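Local coordinates for protein short chain dehydrogenase (Salmonella typhi, PDB 3G1T) that probably catalyses NAD(P)-dependent oxidation or reduction of a substrate, as other short-chain dehydrogenases do, at residues S148-S153 and N193-G198; L18-S23 and I42-N47; Q124-A129 and T169-T174. All blocks are in the same frame, centred on the assembly; numbering follows the deposited sequence.

How the contacts relate
Contacts 1 and 2 join neighbouring parallel strands of one Rossmann-type sheet, each within a beta-alpha-beta unit; their centres are about 16 Å apart and the two contacts do not touch. Contact 3 is also buried, but it pairs two helices beside the sheet, and the second subunit covers part of it. Backbone hydrogen bonds dominate contacts 1 and 2, with apolar side chains packed above and below; contact 3 relies on side-chain amide, hydroxyl and water links and a small apolar patch. K171 connects contact 3 to contact 1 through T152 O, a probable hydrogen bond, and T174 packs on F151. Between contacts 2 and 3 the touch is lighter, R46 resting against V125.

Contact 1 (S148-S153 and N193-G198); sequences SLVFTS and NCINPG
S153, N193 and I195 bury the most surface where strands 147-152 and 190-196 run parallel, and all three bond to the opposite backbone. N193 serves both ways: its N gives a hydrogen to L149 O at 3.0 Å, and its O receives F151 N in the carbonyl plane. I195 repeats the pattern two residues on, its N reaching F151 O at 2.8 Å and its O taking S153 N at 2.8 Å, although this last donor stands 39° above the carbonyl plane. Side chains continue the grip. I195 CG1 meets V150 CG1 at 3.9 Å, on the face covered by helix 224-231. On the other face the CB atoms of S153 and C194 lie 4.1 Å apart, and OG of S153, anti to its own N (chi1 -165°), goes to E175 of helix 165-185. The amide of N193 turns away to M241 N and K238 O, while its ND2 also gives a hydrogen to a water that in turn donates to S148 OG and L149 O. The hydrogen bonds that pair these neighbouring strands, joined through helix 165-185, are thus all backbone to backbone, while the polar ends of S153 and N193 turn to partners elsewhere.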
ATOM      1  N   SER A 148      15.731  -4.647 -16.102  1.00 13.83           N
ATOM      2  CA  SER A 148      15.586  -3.547 -15.057  1.00 14.10           C
ATOM      3  C   SER A 148      14.085  -3.132 -15.016  1.00 15.53           C
ATOM      4  O   SER A 148      13.511  -2.769 -16.044  1.00 14.34           O
ATOM      5  CB  SER A 148      16.450  -2.333 -15.409  1.00 15.65           C
ATOM      6  OG  SER A 148      16.269  -1.280 -14.438  1.00 17.27           O
ATOM      7  N   LEU A 149      13.476  -3.285 -13.855  1.00 13.69           N
ATOM      8  CA  LEU A 149      12.020  -2.995 -13.636  1.00 13.42           C
ATOM      9  C   LEU A 149      12.025  -1.785 -12.645  1.00 16.44           C
ATOM     10  O   LEU A 149      12.711  -1.784 -11.589  1.00 13.73           O
ATOM     11  CB  LEU A 149      11.386  -4.230 -12.973  1.00 13.29           C
ATOM     12  CG  LEU A 149       9.949  -4.088 -12.402  1.00 15.06           C
ATOM     13  CD1 LEU A 149       9.013  -3.787 -13.567  1.00 14.36           C
ATOM     14  CD2 LEU A 149       9.560  -5.396 -11.797  1.00 15.32           C
ATOM     15  N   VAL A 150      11.335  -0.725 -13.049  1.00 16.99           N
ATOM     16  CA  VAL A 150      11.394   0.502 -12.302  1.00 15.34           C
ATOM     17  C   VAL A 150       9.959   0.896 -11.993  1.00 15.90           C
ATOM     18  O   VAL A 150       9.114   0.913 -12.910  1.00 15.24           O
ATOM     19  CB  VAL A 150      12.093   1.642 -13.128  1.00 14.79           C
ATOM     20  CG1 VAL A 150      11.969   2.998 -12.311  1.00 14.32           C
ATOM     21  CG2 VAL A 150      13.622   1.219 -13.335  1.00 14.76           C
ATOM     22  N   PHE A 151       9.698   1.223 -10.725  1.00 15.87           N
ATOM     23  CA  PHE A 151       8.391   1.793 -10.313  1.00 15.89           C
ATOM     24  C   PHE A 151       8.535   3.268 -10.010  1.00 13.45           C
ATOM     25  O   PHE A 151       9.602   3.751  -9.690  1.00 16.55           O
ATOM     26  CB  PHE A 151       7.836   1.074  -9.073  1.00 14.26           C
ATOM     27  CG  PHE A 151       7.521  -0.398  -9.298  1.00 16.25           C
ATOM     28  CD1 PHE A 151       6.293  -0.812  -9.823  1.00 15.43           C
ATOM     29  CD2 PHE A 151       8.521  -1.373  -9.010  1.00 15.02           C
ATOM     30  CE1 PHE A 151       5.954  -2.210 -10.020  1.00 16.83           C
ATOM     31  CE2 PHE A 151       8.203  -2.759  -9.222  1.00 13.28           C
ATOM     32  CZ  PHE A 151       6.995  -3.188  -9.706  1.00 15.40           C
ATOM     33  N   THR A 152       7.400   3.995 -10.114  1.00 14.67           N
ATOM     34  CA  THR A 152       7.367   5.435  -9.734  1.00 15.05           C
ATOM     35  C   THR A 152       6.858   5.583  -8.308  1.00 15.02           C
ATOM     36  O   THR A 152       5.792   5.089  -7.950  1.00 17.68           O
ATOM     37  CB  THR A 152       6.470   6.192 -10.737  1.00 15.26           C
ATOM     38  OG1 THR A 152       6.988   6.024 -12.048  1.00 16.98           O
ATOM     39  CG2 THR A 152       6.498   7.715 -10.328  1.00 18.93           C
ATOM     40  N   SER A 153       7.688   6.203  -7.493  1.00 13.37           N
ATOM     41  CA  SER A 153       7.334   6.540  -6.095  1.00 16.78           C
ATOM     42  C   SER A 153       7.167   8.066  -5.916  1.00 17.90           C
ATOM     43  O   SER A 153       6.913   8.835  -6.900  1.00 17.58           O
ATOM     44  CB  SER A 153       8.388   5.985  -5.111  1.00 18.99           C
ATOM     45  OG  SER A 153       7.829   6.014  -3.779  1.00 17.63           O
ATOM     46  N   ASN A 193      13.669  -1.472  -8.802  1.00 15.05           N
ATOM     47  CA  ASN A 193      13.973  -0.299  -7.953  1.00 12.66           C
ATOM     48  C   ASN A 193      12.883   0.725  -8.139  1.00 13.75           C
ATOM     49  O   ASN A 193      12.063   0.528  -9.015  1.00 14.33           O
ATOM     50  CB  ASN A 193      15.252   0.365  -8.434  1.00 13.82           C
ATOM     51  CG  ASN A 193      16.469  -0.483  -8.146  1.00 14.91           C
ATOM     52  OD1 ASN A 193      16.911  -0.558  -6.990  1.00 15.97           O
ATOM     53  ND2 ASN A 193      17.031  -1.123  -9.197  1.00 13.08           N
ATOM     54  N   CYS A 194      12.825   1.698  -7.245  1.00 14.14           N
ATOM     55  CA  CYS A 194      11.898   2.851  -7.487  1.00 14.74           C
ATOM     56  C   CYS A 194      12.589   4.160  -7.817  1.00 16.38           C
ATOM     57  O   CYS A 194      13.740   4.394  -7.366  1.00 16.08           O
ATOM     58  CB  CYS A 194      11.101   3.109  -6.211  1.00 14.74           C
ATOM     59  SG  CYS A 194       9.719   1.917  -5.954  1.00 17.21           S
ATOM     60  N   ILE A 195      11.878   5.018  -8.555  1.00 16.14           N
ATOM     61  CA  ILE A 195      12.298   6.442  -8.759  1.00 17.57           C
ATOM     62  C   ILE A 195      11.225   7.419  -8.224  1.00 15.72           C
ATOM     63  O   ILE A 195      10.018   7.258  -8.535  1.00 16.70           O
ATOM     64  CB  ILE A 195      12.544   6.752 -10.267  1.00 20.39           C
ATOM     65  CG1 ILE A 195      13.784   6.037 -10.771  1.00 21.45           C
ATOM     66  CG2 ILE A 195      12.735   8.338 -10.512  1.00 20.45           C
ATOM     67  CD1 ILE A 195      14.308   6.542 -12.128  1.00 24.41           C
ATOM     68  N   ASN A 196      11.682   8.375  -7.409  1.00 15.92           N
ATOM     69  CA  ASN A 196      10.853   9.536  -6.969  1.00 16.75           C
ATOM     70  C   ASN A 196      11.239  10.736  -7.833  1.00 17.06           C
ATOM     71  O   ASN A 196      12.313  11.306  -7.614  1.00 18.27           O
ATOM     72  CB  ASN A 196      11.111   9.833  -5.497  1.00 17.89           C
ATOM     73  CG  ASN A 196      10.499  11.185  -5.063  1.00 17.04           C
ATOM     74  OD1 ASN A 196       9.536  11.646  -5.670  1.00 19.76           O
ATOM     75  ND2 ASN A 196      11.115  11.852  -4.066  1.00 19.19           N
ATOM     76  N   PRO A 197      10.367  11.152  -8.786  1.00 17.39           N
ATOM     77  CA  PRO A 197      10.850  12.231  -9.648  1.00 17.63           C
ATOM     78  C   PRO A 197      11.062  13.536  -8.879  1.00 18.83           C
ATOM     79  O   PRO A 197      11.792  14.385  -9.372  1.00 19.09           O
ATOM     80  CB  PRO A 197       9.758  12.407 -10.715  1.00 17.78           C
ATOM     81  CG  PRO A 197       8.584  11.740 -10.227  1.00 22.50           C
ATOM     82  CD  PRO A 197       9.008  10.737  -9.135  1.00 17.68           C
ATOM     83  N   GLY A 198      10.455  13.687  -7.694  1.00 19.50           N
ATOM     84  CA  GLY A 198      10.505  15.001  -6.977  1.00 19.65           C
ATOM     85  C   GLY A 198       9.563  15.937  -7.717  1.00 20.68           C
ATOM     86  O   GLY A 198       8.916  15.562  -8.734  1.00 21.24           O
TER
HETATM   87  O   HOH W   1      15.538  -1.324 -11.640  1.00 13.61           O

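Contact 2 (L18-S23 and I42-N47); sequences LVTGAS and ILLGRN
L18 pushes its CD1 methyl into a dip on strand 40-45 bounded by I42 and L44: CD1 lies 3.7 Å from I42 CG2 and 4.0 Å from L44 CB, with I42 O forming the floor at 3.4 Å. With chi1 at 173° and chi2 at 66°, the branch bends back over the neighbouring strand, and the two side chains L18 and I42 meet at about a right angle. On the same face, T20 and L44 run alongside each other, T20 CG2 resting 4.1 Å from L44 CD2; helix 116-142 covers this side, L137 on L18 and L133 on T20. Beneath the methyls, V19 N bonds to I42 O at 2.7 Å and V19 O receives L44 N, the regular exchange of parallel strands. T20 and G21 open the TGxxxGxG sequence that, in this family, forms the turn for the dinucleotide after the first strand of the Rossmann fold, probably so here. That turn folds back against the second strand: A22 N bonds to L44 O at 3.1 Å, almost straight (172°). A22 CB becomes a small bump seated on L43, 4.0 Å from both its CB and its CD2, and L43 packs on L51 and A55 of helix 48-62.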
ATOM      1  N   LEU A  18       9.814  -1.201 -22.257  1.00 19.47           N
ATOM      2  CA  LEU A  18       8.416  -0.863 -22.220  1.00 17.97           C
ATOM      3  C   LEU A  18       8.219   0.380 -21.284  1.00 17.55           C
ATOM      4  O   LEU A  18       8.699   0.415 -20.120  1.00 17.19           O
ATOM      5  CB  LEU A  18       7.584  -2.059 -21.701  1.00 16.53           C
ATOM      6  CG  LEU A  18       6.107  -1.628 -21.507  1.00 18.13           C
ATOM      7  CD1 LEU A  18       5.302  -1.251 -22.829  1.00 18.19           C
ATOM      8  CD2 LEU A  18       5.248  -2.447 -20.622  1.00 20.11           C
ATOM      9  N   VAL A  19       7.515   1.423 -21.767  1.00 16.35           N
ATOM     10  CA  VAL A  19       7.351   2.652 -20.942  1.00 17.10           C
ATOM     11  C   VAL A  19       5.875   2.936 -20.790  1.00 17.27           C
ATOM     12  O   VAL A  19       5.201   3.137 -21.808  1.00 16.29           O
ATOM     13  CB  VAL A  19       8.055   3.894 -21.646  1.00 15.68           C
ATOM     14  CG1 VAL A  19       7.726   5.182 -20.929  1.00 22.37           C
ATOM     15  CG2 VAL A  19       9.592   3.708 -21.754  1.00 22.86           C
ATOM     16  N   THR A  20       5.342   2.865 -19.558  1.00 16.93           N
ATOM     17  CA  THR A  20       3.911   3.103 -19.342  1.00 16.99           C
ATOM     18  C   THR A  20       3.679   4.616 -19.085  1.00 18.93           C
ATOM     19  O   THR A  20       4.612   5.360 -18.850  1.00 19.15           O
ATOM     20  CB  THR A  20       3.248   2.248 -18.225  1.00 18.52           C
ATOM     21  OG1 THR A  20       3.624   2.723 -16.924  1.00 20.16           O
ATOM     22  CG2 THR A  20       3.533   0.719 -18.399  1.00 21.13           C
ATOM     23  N   GLY A  21       2.432   5.048 -19.190  1.00 18.84           N
ATOM     24  CA  GLY A  21       2.148   6.508 -19.048  1.00 20.38           C
ATOM     25  C   GLY A  21       2.890   7.301 -20.130  1.00 21.23           C
ATOM     26  O   GLY A  21       3.355   8.406 -19.876  1.00 21.09           O
ATOM     27  N   ALA A  22       3.055   6.719 -21.327  1.00 19.50           N
ATOM     28  CA  ALA A  22       3.980   7.317 -22.304  1.00 19.09           C
ATOM     29  C   ALA A  22       3.425   8.496 -23.102  1.00 20.82           C
ATOM     30  O   ALA A  22       4.154   9.042 -23.927  1.00 19.96           O
ATOM     31  CB  ALA A  22       4.542   6.276 -23.282  1.00 17.13           C
ATOM     32  N   SER A  23       2.153   8.847 -22.871  1.00 22.82           N
ATOM     33  CA  SER A  23       1.470   9.829 -23.690  1.00 24.39           C
ATOM     34  C   SER A  23       1.919  11.255 -23.460  1.00 24.83           C
ATOM     35  O   SER A  23       1.832  12.069 -24.365  1.00 24.08           O
ATOM     36  CB  SER A  23      -0.044   9.777 -23.416  1.00 25.22           C
ATOM     37  OG  SER A  23      -0.585   8.720 -24.162  1.00 34.85           O
ATOM     38  N   ILE A  42       8.817   0.590 -26.443  1.00 16.72           N
ATOM     39  CA  ILE A  42       7.444   0.153 -26.584  1.00 17.81           C
ATOM     40  C   ILE A  42       6.673   1.064 -25.649  1.00 18.56           C
ATOM     41  O   ILE A  42       6.977   1.209 -24.433  1.00 16.20           O
ATOM     42  CB  ILE A  42       7.258  -1.306 -26.148  1.00 19.70           C
ATOM     43  CG1 ILE A  42       8.148  -2.246 -26.984  1.00 18.26           C
ATOM     44  CG2 ILE A  42       5.852  -1.779 -26.485  1.00 17.53           C
ATOM     45  CD1 ILE A  42       8.275  -3.608 -26.241  1.00 18.97           C
ATOM     46  N   LEU A  43       5.617   1.672 -26.213  1.00 18.89           N
ATOM     47  CA  LEU A  43       4.823   2.654 -25.472  1.00 21.26           C
ATOM     48  C   LEU A  43       3.542   2.029 -25.000  1.00 19.99           C
ATOM     49  O   LEU A  43       2.924   1.310 -25.757  1.00 19.70           O
ATOM     50  CB  LEU A  43       4.357   3.811 -26.377  1.00 22.29           C
ATOM     51  CG  LEU A  43       5.434   4.409 -27.267  1.00 23.32           C
ATOM     52  CD1 LEU A  43       4.884   5.557 -28.139  1.00 23.03           C
ATOM     53  CD2 LEU A  43       6.540   4.921 -26.450  1.00 22.30           C
ATOM     54  N   LEU A  44       3.151   2.301 -23.757  1.00 19.38           N
ATOM     55  CA  LEU A  44       1.829   1.950 -23.291  1.00 20.39           C
ATOM     56  C   LEU A  44       1.114   3.145 -22.679  1.00 21.44           C
ATOM     57  O   LEU A  44       1.698   3.959 -21.903  1.00 21.49           O
ATOM     58  CB  LEU A  44       1.883   0.796 -22.308  1.00 20.74           C
ATOM     59  CG  LEU A  44       0.640   0.051 -21.844  1.00 26.77           C
ATOM     60  CD1 LEU A  44       1.133  -1.315 -21.547  1.00 24.62           C
ATOM     61  CD2 LEU A  44       0.054   0.723 -20.557  1.00 23.55           C
ATOM     62  N   GLY A  45      -0.163   3.240 -23.015  1.00 21.34           N
ATOM     63  CA  GLY A  45      -1.001   4.325 -22.501  1.00 24.74           C
ATOM     64  C   GLY A  45      -2.479   4.104 -22.729  1.00 29.58           C
ATOM     65  O   GLY A  45      -2.898   3.033 -23.185  1.00 29.43           O
ATOM     66  N   ARG A  46      -3.245   5.116 -22.302  1.00 34.53           N
ATOM     67  CA  ARG A  46      -4.735   5.152 -22.355  1.00 39.25           C
ATOM     68  C   ARG A  46      -5.237   5.489 -23.757  1.00 40.84           C
ATOM     69  O   ARG A  46      -5.959   4.691 -24.374  1.00 41.71           O
ATOM     70  CB  ARG A  46      -5.254   6.212 -21.396  1.00 41.00           C
ATOM     71  CG  ARG A  46      -5.843   5.717 -20.117  1.00 59.39           C
ATOM     72  CD  ARG A  46      -5.493   6.718 -19.034  1.00 43.52           C
ATOM     73  NE  ARG A  46      -5.948   6.302 -17.703  1.00 59.94           N
ATOM     74  CZ  ARG A  46      -5.372   5.379 -16.910  1.00 45.82           C
ATOM     75  NH1 ARG A  46      -4.276   4.694 -17.283  1.00 58.95           N
ATOM     76  NH2 ARG A  46      -5.924   5.138 -15.719  1.00 59.25           N
ATOM     77  N   ASN A  47      -4.814   6.647 -24.270  1.00 41.83           N
ATOM     78  CA  ASN A  47      -5.267   7.116 -25.599  1.00 42.51           C
ATOM     79  C   ASN A  47      -4.479   6.758 -26.871  1.00 42.04           C
ATOM     80  O   ASN A  47      -3.384   7.232 -27.088  1.00 42.48           O
ATOM     81  CB  ASN A  47      -5.514   8.617 -25.614  1.00 43.97           C
ATOM     82  CG  ASN A  47      -6.316   9.023 -26.836  1.00 61.91           C
ATOM     83  OD1 ASN A  47      -7.538   8.831 -26.869  1.00 44.79           O
ATOM     84  ND2 ASN A  47      -5.631   9.493 -27.881  1.00 44.36           N
TER
HETATM   85  O   HOH W   2      -2.772   7.722 -23.264  1.00 36.67           O

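Contact 3 (Q124-A129 and T169-T174); sequences QVNVNA and TSKFAT
N126 and V127 reach from helix 116-142 to S170 and A173 of helix 165-185, and the residues before and after them mainly serve other neighbours. Q124 starts on the far side: its OE1 takes N128 ND2 at 3.1 Å, while its NE2 bonds to Q120 of the second subunit. Its backbone O is held by A129 N at 2.8 Å, five residues on, a pi-type turn that widens the helix just where N126 sits. V125 faces R46, L74 and L104. The CB of N126 is directed toward the other helix. Its CG lies anti to the carbonyl carbon (chi1 -66°), and ND2 then donates to S170 OG at 3.1 Å, nearly straight (163°), with OG in the amide plane. N126 OD1 takes L104 N, and these two bonds set the rotation of the amide. Y167 O in turn bonds the S170 hydroxyl and positions it. The carbonyl O of N126 receives a water at 2.6 Å; the same water donates to T174 OG1 at 2.8 Å and accepts only weakly from K171 NZ. The main-chain carbonyl of N126, this water and K171, the lysine of a YxxxK sequence from Y167, are consistent with the proton relay of classical members of the family. V127 adds the apolar touch, CG2 resting 3.6 Å from A173 CB; the same methyl also lies 3.7 Å from the carbonyl S170 O. N128 turns outward, its OD1 accepting from W119 NE1 of the second subunit. The axes of the two segments run in the same general direction, 24° apart, and come within 8.9 Å at their closest, beside strand 147-152, where T152 O takes K171 NZ. T169 of the second subunit packs on V127, and the two F172 side chains, one from each subunit, meet.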
ATOM      1  N   GLN A 124      -6.378   0.848  -7.491  1.00 16.23           N
ATOM      2  CA  GLN A 124      -6.489  -0.045  -8.641  1.00 17.68           C
ATOM      3  C   GLN A 124      -5.440   0.297  -9.683  1.00 17.57           C
ATOM      4  O   GLN A 124      -4.850  -0.628 -10.285  1.00 19.98           O
ATOM      5  CB  GLN A 124      -7.898   0.018  -9.300  1.00 16.65           C
ATOM      6  CG  GLN A 124      -8.157  -1.134 -10.316  1.00 19.79           C
ATOM      7  CD  GLN A 124      -8.090  -2.490  -9.619  1.00 18.73           C
ATOM      8  OE1 GLN A 124      -8.376  -2.566  -8.444  1.00 18.92           O
ATOM      9  NE2 GLN A 124      -7.837  -3.585 -10.373  1.00 18.32           N
ATOM     10  N   VAL A 125      -5.215   1.594  -9.945  1.00 15.73           N
ATOM     11  CA  VAL A 125      -4.237   1.942 -10.989  1.00 15.41           C
ATOM     12  C   VAL A 125      -2.821   1.733 -10.412  1.00 16.84           C
ATOM     13  O   VAL A 125      -1.961   1.098 -11.073  1.00 17.40           O
ATOM     14  CB  VAL A 125      -4.404   3.431 -11.485  1.00 17.47           C
ATOM     15  CG1 VAL A 125      -3.207   3.923 -12.388  1.00 14.59           C
ATOM     16  CG2 VAL A 125      -5.733   3.546 -12.229  1.00 16.38           C
ATOM     17  N   ASN A 126      -2.569   2.340  -9.246  1.00 16.80           N
ATOM     18  CA  ASN A 126      -1.195   2.531  -8.798  1.00 17.31           C
ATOM     19  C   ASN A 126      -0.669   1.226  -8.212  1.00 16.25           C
ATOM     20  O   ASN A 126       0.549   0.941  -8.289  1.00 16.98           O
ATOM     21  CB  ASN A 126      -1.059   3.657  -7.742  1.00 17.04           C
ATOM     22  CG  ASN A 126      -1.399   5.043  -8.330  1.00 17.65           C
ATOM     23  OD1 ASN A 126      -1.796   5.096  -9.520  1.00 15.96           O
ATOM     24  ND2 ASN A 126      -1.275   6.131  -7.534  1.00 16.37           N
ATOM     25  N   VAL A 127      -1.568   0.420  -7.658  1.00 15.54           N
ATOM     26  CA  VAL A 127      -1.091  -0.820  -7.069  1.00 16.05           C
ATOM     27  C   VAL A 127      -1.545  -2.086  -7.824  1.00 16.07           C
ATOM     28  O   VAL A 127      -0.708  -2.904  -8.293  1.00 14.82           O
ATOM     29  CB  VAL A 127      -1.500  -0.964  -5.581  1.00 16.46           C
ATOM     30  CG1 VAL A 127      -0.828  -2.217  -4.930  1.00 17.86           C
ATOM     31  CG2 VAL A 127      -1.072   0.246  -4.793  1.00 18.07           C
ATOM     32  N   ASN A 128      -2.834  -2.297  -7.939  1.00 14.54           N
ATOM     33  CA  ASN A 128      -3.239  -3.641  -8.438  1.00 15.01           C
ATOM     34  C   ASN A 128      -3.005  -3.869  -9.919  1.00 16.38           C
ATOM     35  O   ASN A 128      -2.613  -4.967 -10.344  1.00 17.26           O
ATOM     36  CB  ASN A 128      -4.714  -3.928  -8.130  1.00 15.40           C
ATOM     37  CG  ASN A 128      -5.042  -3.801  -6.647  1.00 19.23           C
ATOM     38  OD1 ASN A 128      -4.209  -4.027  -5.811  1.00 16.52           O
ATOM     39  ND2 ASN A 128      -6.278  -3.347  -6.334  1.00 17.54           N
ATOM     40  N   ALA A 129      -3.294  -2.869 -10.750  1.00 14.66           N
ATOM     41  CA  ALA A 129      -3.033  -3.029 -12.164  1.00 15.69           C
ATOM     42  C   ALA A 129      -1.544  -2.963 -12.497  1.00 14.35           C
ATOM     43  O   ALA A 129      -1.077  -3.601 -13.410  1.00 15.58           O
ATOM     44  CB  ALA A 129      -3.753  -1.934 -12.907  1.00 17.46           C
ATOM     45  N   THR A 169      -0.723   6.428   0.409  1.00 12.35           N
ATOM     46  CA  THR A 169      -1.013   5.007   0.729  1.00 14.36           C
ATOM     47  C   THR A 169      -0.516   4.150  -0.423  1.00 16.50           C
ATOM     48  O   THR A 169       0.160   3.107  -0.195  1.00 14.74           O
ATOM     49  CB  THR A 169      -2.489   4.778   1.071  1.00 13.73           C
ATOM     50  OG1 THR A 169      -2.858   5.666   2.148  1.00 14.21           O
ATOM     51  CG2 THR A 169      -2.765   3.287   1.578  1.00 11.54           C
ATOM     52  N   SER A 170      -0.898   4.519  -1.648  1.00 15.11           N
ATOM     53  CA  SER A 170      -0.531   3.691  -2.854  1.00 17.16           C
ATOM     54  C   SER A 170       0.960   3.731  -3.176  1.00 16.17           C
ATOM     55  O   SER A 170       1.492   2.766  -3.763  1.00 15.21           O
ATOM     56  CB  SER A 170      -1.289   4.171  -4.103  1.00 18.91           C
ATOM     57  OG  SER A 170      -0.697   5.370  -4.636  1.00 14.87           O
ATOM     58  N   LYS A 171       1.664   4.843  -2.836  1.00 15.51           N
ATOM     59  CA  LYS A 171       3.094   4.894  -3.043  1.00 15.62           C
ATOM     60  C   LYS A 171       3.885   4.126  -1.930  1.00 16.13           C
ATOM     61  O   LYS A 171       4.921   3.525  -2.227  1.00 15.21           O
ATOM     62  CB  LYS A 171       3.560   6.362  -3.278  1.00 16.07           C
ATOM     63  CG  LYS A 171       2.903   6.974  -4.558  1.00 17.95           C
ATOM     64  CD  LYS A 171       3.225   6.192  -5.840  1.00 16.19           C
ATOM     65  CE  LYS A 171       2.827   6.846  -7.186  1.00 19.93           C
ATOM     66  NZ  LYS A 171       3.224   5.905  -8.323  1.00 17.33           N
ATOM     67  N   PHE A 172       3.394   4.135  -0.696  1.00 14.18           N
ATOM     68  CA  PHE A 172       3.947   3.202   0.307  1.00 16.00           C
ATOM     69  C   PHE A 172       3.765   1.786  -0.236  1.00 14.88           C
ATOM     70  O   PHE A 172       4.720   0.948  -0.201  1.00 14.82           O
ATOM     71  CB  PHE A 172       3.182   3.373   1.626  1.00 15.73           C
ATOM     72  CG  PHE A 172       3.880   4.273   2.602  1.00 15.41           C
ATOM     73  CD1 PHE A 172       3.772   5.687   2.448  1.00 14.13           C
ATOM     74  CD2 PHE A 172       4.690   3.752   3.584  1.00 14.77           C
ATOM     75  CE1 PHE A 172       4.418   6.540   3.347  1.00 14.73           C
ATOM     76  CE2 PHE A 172       5.356   4.575   4.557  1.00 14.30           C
ATOM     77  CZ  PHE A 172       5.212   6.030   4.398  1.00 14.71           C
ATOM     78  N   ALA A 173       2.578   1.455  -0.775  1.00 14.92           N
ATOM     79  CA  ALA A 173       2.346   0.072  -1.298  1.00 15.33           C
ATOM     80  C   ALA A 173       3.313  -0.240  -2.449  1.00 16.84           C
ATOM     81  O   ALA A 173       3.807  -1.402  -2.635  1.00 15.38           O
ATOM     82  CB  ALA A 173       0.888  -0.088  -1.820  1.00 13.57           C
ATOM     83  N   THR A 174       3.587   0.791  -3.261  1.00 14.92           N
ATOM     84  CA  THR A 174       4.501   0.604  -4.372  1.00 15.68           C
ATOM     85  C   THR A 174       5.941   0.292  -3.863  1.00 15.13           C
ATOM     86  O   THR A 174       6.628  -0.626  -4.441  1.00 16.03           O
ATOM     87  CB  THR A 174       4.560   1.919  -5.239  1.00 14.35           C
ATOM     88  OG1 THR A 174       3.245   2.149  -5.776  1.00 15.43           O
ATOM     89  CG2 THR A 174       5.547   1.691  -6.406  1.00 12.13           C
TER
HETATM   90  O   HOH W   3       2.610   2.593  -8.439  1.00 18.93           O